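Local coordinates for carbohydrate kinase, FGGY (Rhodospirillum rubrum, PDB 3IFR), which probably phosphorylates the sugar D-xylulose with ATP as phosphate donor, at residues I80-L86 against V239-D245; R175-W181 against V210-T216. All blocks are in the same frame, centred on the assembly; numbering follows the deposited sequence.

Contact 1 (I80-L86 against V239-D245)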
loop_
_atom_site.group_PDB
_atom_site.type_symbol
_atom_site.label_atom_id
_atom_site.label_comp_id
_atom_site.label_asym_id
_atom_site.label_seq_id
_atom_site.Cartn_x
_atom_site.Cartn_y
_atom_site.Cartn_z
ATOM N N ILE A 80 16.871 -9.744 -9.803
ATOM C CA ILE A 80 16.502 -8.791 -8.749
ATOM C C ILE A 80 15.213 -8.076 -9.143
ATOM O O ILE A 80 15.008 -7.759 -10.316
ATOM C CB ILE A 80 17.597 -7.759 -8.525
ATOM C CG1 ILE A 80 17.127 -6.684 -7.554
ATOM C CG2 ILE A 80 17.963 -7.120 -9.829
ATOM C CD1 ILE A 80 18.246 -5.976 -6.893
ATOM N N CYS A 81 14.326 -7.856 -8.188
ATOM C CA CYS A 81 13.168 -6.981 -8.437
ATOM C C CYS A 81 13.173 -5.828 -7.421
ATOM O O CYS A 81 13.442 -6.019 -6.210
ATOM C CB CYS A 81 11.844 -7.760 -8.408
ATOM S SG CYS A 81 10.331 -6.737 -8.582
ATOM N N VAL A 82 12.898 -4.629 -7.909
ATOM C CA VAL A 82 12.837 -3.468 -7.037
ATOM C C VAL A 82 11.385 -3.010 -6.855
ATOM O O VAL A 82 10.672 -2.764 -7.834
ATOM C CB VAL A 82 13.650 -2.304 -7.631
ATOM C CG1 VAL A 82 13.654 -1.115 -6.687
ATOM C CG2 VAL A 82 15.097 -2.734 -7.924
ATOM N N THR A 83 10.978 -2.837 -5.600
ATOM C CA THR A 83 9.686 -2.267 -5.261
ATOM C C THR A 83 9.957 -0.990 -4.395
ATOM O O THR A 83 11.111 -0.698 -4.025
ATOM C CB THR A 83 8.866 -3.337 -4.508
ATOM O OG1 THR A 83 7.589 -2.832 -4.100
ATOM C CG2 THR A 83 9.622 -3.806 -3.272
ATOM N N GLY A 84 8.900 -0.224 -4.113
ATOM C CA GLY A 84 8.986 0.923 -3.242
ATOM C C GLY A 84 7.660 1.669 -3.198
ATOM O O GLY A 84 6.685 1.277 -3.835
HETATM N N MSE A 85 7.618 2.777 -2.464
HETATM C CA MSE A 85 6.376 3.547 -2.360
HETATM C C MSE A 85 5.970 4.188 -3.711
HETATM O O MSE A 85 6.810 4.442 -4.567
HETATM C CB MSE A 85 6.487 4.561 -1.222
HETATM C CG MSE A 85 7.013 5.942 -1.622
HETATM SE SE MSE A 85 8.875 6.091 -2.305
HETATM C CE MSE A 85 9.924 6.189 -0.618
ATOM N N LEU A 86 4.681 4.422 -3.904
ATOM C CA LEU A 86 4.196 5.099 -5.109
ATOM C C LEU A 86 2.868 5.817 -4.799
ATOM O O LEU A 86 2.227 5.558 -3.771
ATOM C CB LEU A 86 3.976 4.082 -6.267
ATOM C CG LEU A 86 2.790 3.103 -6.188
ATOM C CD1 LEU A 86 2.548 2.362 -7.515
ATOM C CD2 LEU A 86 2.975 2.087 -5.043
ATOM N N VAL A 239 17.189 -7.801 -14.307
ATOM C CA VAL A 239 16.349 -6.964 -13.474
ATOM C C VAL A 239 14.923 -6.940 -13.998
ATOM O O VAL A 239 14.694 -6.628 -15.160
ATOM C CB VAL A 239 16.859 -5.530 -13.459
ATOM C CG1 VAL A 239 15.979 -4.678 -12.544
ATOM C CG2 VAL A 239 18.324 -5.495 -12.998
ATOM N N TYR A 240 13.971 -7.264 -13.140
ATOM C CA TYR A 240 12.544 -7.343 -13.489
ATOM C C TYR A 240 11.857 -5.989 -13.428
ATOM O O TYR A 240 12.468 -5.005 -13.014
ATOM C CB TYR A 240 11.848 -8.355 -12.571
ATOM C CG TYR A 240 12.262 -9.733 -12.987
ATOM C CD1 TYR A 240 13.380 -10.351 -12.425
ATOM C CD2 TYR A 240 11.619 -10.366 -14.056
ATOM C CE1 TYR A 240 13.797 -11.599 -12.855
ATOM C CE2 TYR A 240 12.033 -11.593 -14.504
ATOM C CZ TYR A 240 13.114 -12.208 -13.909
ATOM O OH TYR A 240 13.494 -13.440 -14.381
ATOM N N GLY A 241 10.621 -5.937 -13.895
ATOM C CA GLY A 241 9.835 -4.738 -13.784
ATOM C C GLY A 241 9.755 -4.309 -12.326
ATOM O O GLY A 241 9.703 -5.146 -11.426
ATOM N N GLY A 242 9.745 -3.006 -12.072
ATOM C CA GLY A 242 9.494 -2.548 -10.715
ATOM C C GLY A 242 8.084 -2.882 -10.248
ATOM O O GLY A 242 7.140 -2.965 -11.055
ATOM N N ALA A 243 7.957 -3.032 -8.951
ATOM C CA ALA A 243 6.784 -3.547 -8.324
ATOM C C ALA A 243 6.220 -2.545 -7.377
ATOM O O ALA A 243 6.916 -1.982 -6.632
ATOM C CB ALA A 243 7.125 -4.786 -7.614
ATOM N N ALA A 244 4.935 -2.316 -7.429
ATOM C CA ALA A 244 4.298 -1.462 -6.464
ATOM C C ALA A 244 4.326 -2.024 -5.021
ATOM O O ALA A 244 3.884 -3.073 -4.811
ATOM C CB ALA A 244 2.919 -1.158 -6.890
ATOM N N ASP A 245 4.847 -1.295 -4.057
ATOM C CA ASP A 245 5.038 -1.839 -2.728
ATOM C C ASP A 245 3.875 -2.505 -2.018
ATOM O O ASP A 245 4.044 -3.560 -1.514
ATOM C CB ASP A 245 5.817 -0.925 -1.786
ATOM C CG ASP A 245 5.069 0.301 -1.365
ATOM O OD1 ASP A 245 4.008 0.617 -1.853
ATOM O OD2 ASP A 245 5.558 0.958 -0.515
HETATM O O HOH W 1 12.929 -4.110 -10.619
HETATM O O HOH W 2 3.034 3.290 -1.331
#

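Contact 2 (R175-W181 against V210-T216)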
loop_
_atom_site.group_PDB
_atom_site.type_symbol
_atom_site.label_atom_id
_atom_site.label_comp_id
_atom_site.label_asym_id
_atom_site.label_seq_id
_atom_site.Cartn_x
_atom_site.Cartn_y
_atom_site.Cartn_z
ATOM N N ARG A 175 14.809 2.973 -19.857
ATOM C CA ARG A 175 13.949 4.067 -19.457
ATOM C C ARG A 175 12.483 3.640 -19.507
ATOM O O ARG A 175 11.882 3.676 -20.559
ATOM C CB ARG A 175 14.191 5.256 -20.368
ATOM C CG ARG A 175 13.742 6.601 -19.824
ATOM C CD ARG A 175 13.744 7.633 -20.968
ATOM N NE ARG A 175 13.047 8.857 -20.621
ATOM C CZ ARG A 175 11.901 9.220 -21.160
ATOM N NH1 ARG A 175 11.334 8.445 -22.062
ATOM N NH2 ARG A 175 11.332 10.349 -20.808
ATOM N N VAL A 176 11.919 3.198 -18.379
ATOM C CA VAL A 176 10.513 2.805 -18.337
ATOM C C VAL A 176 9.902 3.172 -17.005
ATOM O O VAL A 176 10.616 3.488 -16.067
ATOM C CB VAL A 176 10.298 1.280 -18.573
ATOM C CG1 VAL A 176 10.934 0.818 -19.911
ATOM C CG2 VAL A 176 10.755 0.438 -17.348
ATOM N N VAL A 177 8.577 3.130 -16.910
ATOM C CA VAL A 177 7.941 3.108 -15.601
ATOM C C VAL A 177 7.002 1.903 -15.432
ATOM O O VAL A 177 6.455 1.395 -16.407
ATOM C CB VAL A 177 7.181 4.410 -15.329
ATOM C CG1 VAL A 177 8.168 5.520 -15.200
ATOM C CG2 VAL A 177 6.178 4.685 -16.431
ATOM N N ASP A 178 6.844 1.438 -14.192
ATOM C CA ASP A 178 5.828 0.459 -13.831
ATOM C C ASP A 178 4.463 0.954 -14.351
ATOM O O ASP A 178 4.111 2.158 -14.179
ATOM C CB ASP A 178 5.801 0.360 -12.304
ATOM C CG ASP A 178 4.917 -0.748 -11.770
ATOM O OD1 ASP A 178 4.284 -1.490 -12.548
ATOM O OD2 ASP A 178 4.859 -0.862 -10.520
ATOM N N ARG A 179 3.733 0.050 -15.010
ATOM C CA ARG A 179 2.315 0.238 -15.295
ATOM C C ARG A 179 1.618 0.844 -14.078
ATOM O O ARG A 179 0.757 1.695 -14.195
ATOM C CB ARG A 179 1.626 -1.133 -15.564
ATOM C CG ARG A 179 1.908 -1.822 -16.926
ATOM C CD ARG A 179 0.957 -3.060 -17.184
ATOM N NE ARG A 179 1.026 -4.067 -16.097
ATOM C CZ ARG A 179 0.370 -5.235 -16.069
ATOM N NH1 ARG A 179 0.522 -6.052 -15.042
ATOM N NH2 ARG A 179 -0.412 -5.608 -17.069
ATOM N N ASN A 180 1.940 0.341 -12.894
ATOM C CA ASN A 180 1.163 0.734 -11.735
ATOM C C ASN A 180 1.479 2.172 -11.282
ATOM O O ASN A 180 0.607 2.886 -10.791
ATOM C CB ASN A 180 1.380 -0.274 -10.606
ATOM C CG ASN A 180 0.349 -1.417 -10.614
ATOM O OD1 ASN A 180 -0.852 -1.205 -10.875
ATOM N ND2 ASN A 180 0.814 -2.623 -10.293
ATOM N N TRP A 181 2.737 2.578 -11.429
ATOM C CA TRP A 181 3.076 3.968 -11.206
ATOM C C TRP A 181 2.226 4.849 -12.164
ATOM O O TRP A 181 1.587 5.833 -11.735
ATOM C CB TRP A 181 4.586 4.201 -11.375
ATOM C CG TRP A 181 4.964 5.598 -11.133
ATOM C CD1 TRP A 181 5.287 6.164 -9.928
ATOM C CD2 TRP A 181 5.041 6.647 -12.105
ATOM N NE1 TRP A 181 5.551 7.501 -10.101
ATOM C CE2 TRP A 181 5.411 7.821 -11.426
ATOM C CE3 TRP A 181 4.832 6.708 -13.495
ATOM C CZ2 TRP A 181 5.564 9.051 -12.086
ATOM C CZ3 TRP A 181 4.995 7.909 -14.144
ATOM C CH2 TRP A 181 5.345 9.070 -13.444
ATOM N N VAL A 210 6.885 11.065 -20.279
ATOM C CA VAL A 210 6.515 9.848 -19.557
ATOM C C VAL A 210 6.962 8.604 -20.305
ATOM O O VAL A 210 6.582 8.398 -21.448
ATOM C CB VAL A 210 4.998 9.703 -19.321
ATOM C CG1 VAL A 210 4.739 8.486 -18.434
ATOM C CG2 VAL A 210 4.425 10.973 -18.698
ATOM N N PRO A 211 7.777 7.781 -19.644
ATOM C CA PRO A 211 8.438 6.653 -20.304
ATOM C C PRO A 211 7.397 5.590 -20.570
ATOM O O PRO A 211 6.337 5.634 -19.944
ATOM C CB PRO A 211 9.479 6.174 -19.256
ATOM C CG PRO A 211 9.686 7.357 -18.316
ATOM C CD PRO A 211 8.322 8.064 -18.296
ATOM N N PRO A 212 7.669 4.654 -21.493
ATOM C CA PRO A 212 6.625 3.651 -21.717
ATOM C C PRO A 212 6.419 2.837 -20.445
ATOM O O PRO A 212 7.392 2.589 -19.699
ATOM C CB PRO A 212 7.221 2.738 -22.806
ATOM C CG PRO A 212 8.420 3.410 -23.336
ATOM C CD PRO A 212 8.880 4.424 -22.307
ATOM N N ALA A 213 5.176 2.410 -20.211
ATOM C CA ALA A 213 4.867 1.543 -19.075
ATOM C C ALA A 213 5.396 0.117 -19.283
ATOM O O ALA A 213 5.516 -0.371 -20.420
ATOM C CB ALA A 213 3.372 1.519 -18.795
ATOM N N HIS A 214 5.715 -0.544 -18.182
ATOM C CA HIS A 214 6.282 -1.890 -18.251
ATOM C C HIS A 214 5.656 -2.732 -17.149
ATOM O O HIS A 214 5.534 -2.257 -16.007
ATOM C CB HIS A 214 7.799 -1.825 -18.055
ATOM C CG HIS A 214 8.460 -3.161 -17.889
ATOM N ND1 HIS A 214 9.025 -3.846 -18.939
ATOM C CD2 HIS A 214 8.685 -3.914 -16.783
ATOM C CE1 HIS A 214 9.552 -4.977 -18.496
ATOM N NE2 HIS A 214 9.380 -5.023 -17.187
ATOM N N PRO A 215 5.257 -3.982 -17.476
ATOM C CA PRO A 215 4.576 -4.777 -16.445
ATOM C C PRO A 215 5.585 -5.457 -15.549
ATOM O O PRO A 215 6.563 -6.030 -16.026
ATOM C CB PRO A 215 3.803 -5.817 -17.256
ATOM C CG PRO A 215 4.530 -5.883 -18.606
ATOM C CD PRO A 215 5.568 -4.790 -18.664
ATOM N N THR A 216 5.329 -5.428 -14.255
ATOM C CA THR A 216 6.252 -5.960 -13.269
ATOM C C THR A 216 6.880 -7.320 -13.588
ATOM O O THR A 216 8.097 -7.496 -13.462
ATOM C CB THR A 216 5.548 -6.063 -11.922
ATOM O OG1 THR A 216 5.070 -4.772 -11.540
ATOM C CG2 THR A 216 6.495 -6.584 -10.866
HETATM O O HOH W 3 3.414 -2.969 -9.871
HETATM O O HOH W 4 2.949 -3.503 -13.704
#

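Contact 1 (I80-L86 against V239-D245)
Ile80 O receives the N-H of Tyr240 at 3.0 Å from N, a nearly straight bond (173° at the hydrogen), and Val82 O receives that of Ala243 at 2.9 Å from N. Between these two bonds the strand 238-244 bows outward at Gly241 and Gly242, and one water bridges the break, accepting from Val82 N and donating to Tyr240 O. Gly242 suits this narrow place: its CA already lies 3.1 Å from Val82 O. Further along, Asp245 N donates to Gly84 O.

Threonine adds a side-chain bond. With OG1 opposite the backbone N (chi1 178°) and hence beside the carbonyl carbon, Thr83 donates from OG1 to Ala243 O at 2.8 Å, from above the carbonyl plane. Asp245 OD1 is bridged to Leu86 N by a second water.

Among the apolar contacts, Ile80 and Val239 lie side by side, CG2 to CG2 at 3.6 Å; the short methyl of Ala243 lets Cys81 SG come to 3.9 Å from its CB; and both methyls of Leu86 reach Ala244, CD1 lying 3.6 Å from its CB.

Strand 77-84 runs between strands 8-14 and 238-244 in the N-terminal sheet of this actin-like ATPase fold. Helix 437-448 covers Cys81, Thr83 and Tyr240, while helix 163-172 covers Val82, Leu86 and Val239.

Contact 2 (R175-W181 against V210-T216)
Val177 faces Ala213 in a short parallel pairing and bonds on both sides of it: its N donates to Pro212 O at 3.1 Å, and its O receives His214 N at 2.7 Å. Arg179 N then donates to His214 O at 3.1 Å from above the carbonyl plane, just as its chain turns into helix 179-185. Pro212, having no N-H, takes part through its carbonyl, and Pro215, likewise without one, follows directly after His214.

Asp178 is the N-cap of that helix, a natural place for aspartate: OD1 takes the N-H of Asn180 at 3.0 Å, almost straight (177°) but above the carboxylate plane. Two waters tie the carboxylate to Thr216. One donates to Asp178 OD2 and Thr216 OG1 and accepts from Asn180 ND2; the other donates to Asp178 OD1 and accepts from Thr216 N and Arg179 NE. Tyr164 OH also bonds Asp178 OD2, and Thr216 OG1 probably bonds Gly242 O of strand 238-244.

A bend at chi3 (-56°) lays the Arg179 guanidinium over Pro215, whose CB is 3.5 Å from NE, and Tyr288 adds a cation-pi contact. A serine in place of Arg179 would probably strip Pro215 of this cover, leave the second water without its donor at NE and deprive Tyr288 of its cation. Arg175, its chain extended, sets one guanidinium face on Pro211, CZ to CG 4.1 Å, while NH2 bonds Thr159 OG1 and Ser208 O. Val177 CG1 meets the same proline at CG, 3.9 Å away, and Val176 CG2 touches His214 CB.

The Trp181 ring turns an edge to Val210 CG1 and bonds Ala88 O through NE1. Strand 159-161 backs Val177, Trp181, Val210 and Pro211, and helix 163-172 packs on Val177, Trp181 and Pro211.

Contact 1 is almost wholly buried, joining two strands within the large sheet of the N-terminal domain; contact 2 is partly buried and pairs two short strands of a separate small sheet. Their chemistry follows: contact 1 relies mainly on strand backbone bonds and small or aliphatic side chains, with Asp245 at its partly exposed end, whereas prolines, arginines and a water network round a helix-capping aspartate make up contact 2. Helix 163-172 touches both. Contact 2 is nested within the chain loop that contact 1 closes, and the two meet. Thr216 OG1 probably bonds Gly242 O at 2.8 Å, which would tie the bowed part of strand 238-244 to contact 2, and Gly241 CA lies 3.3 Å from His214 CD2.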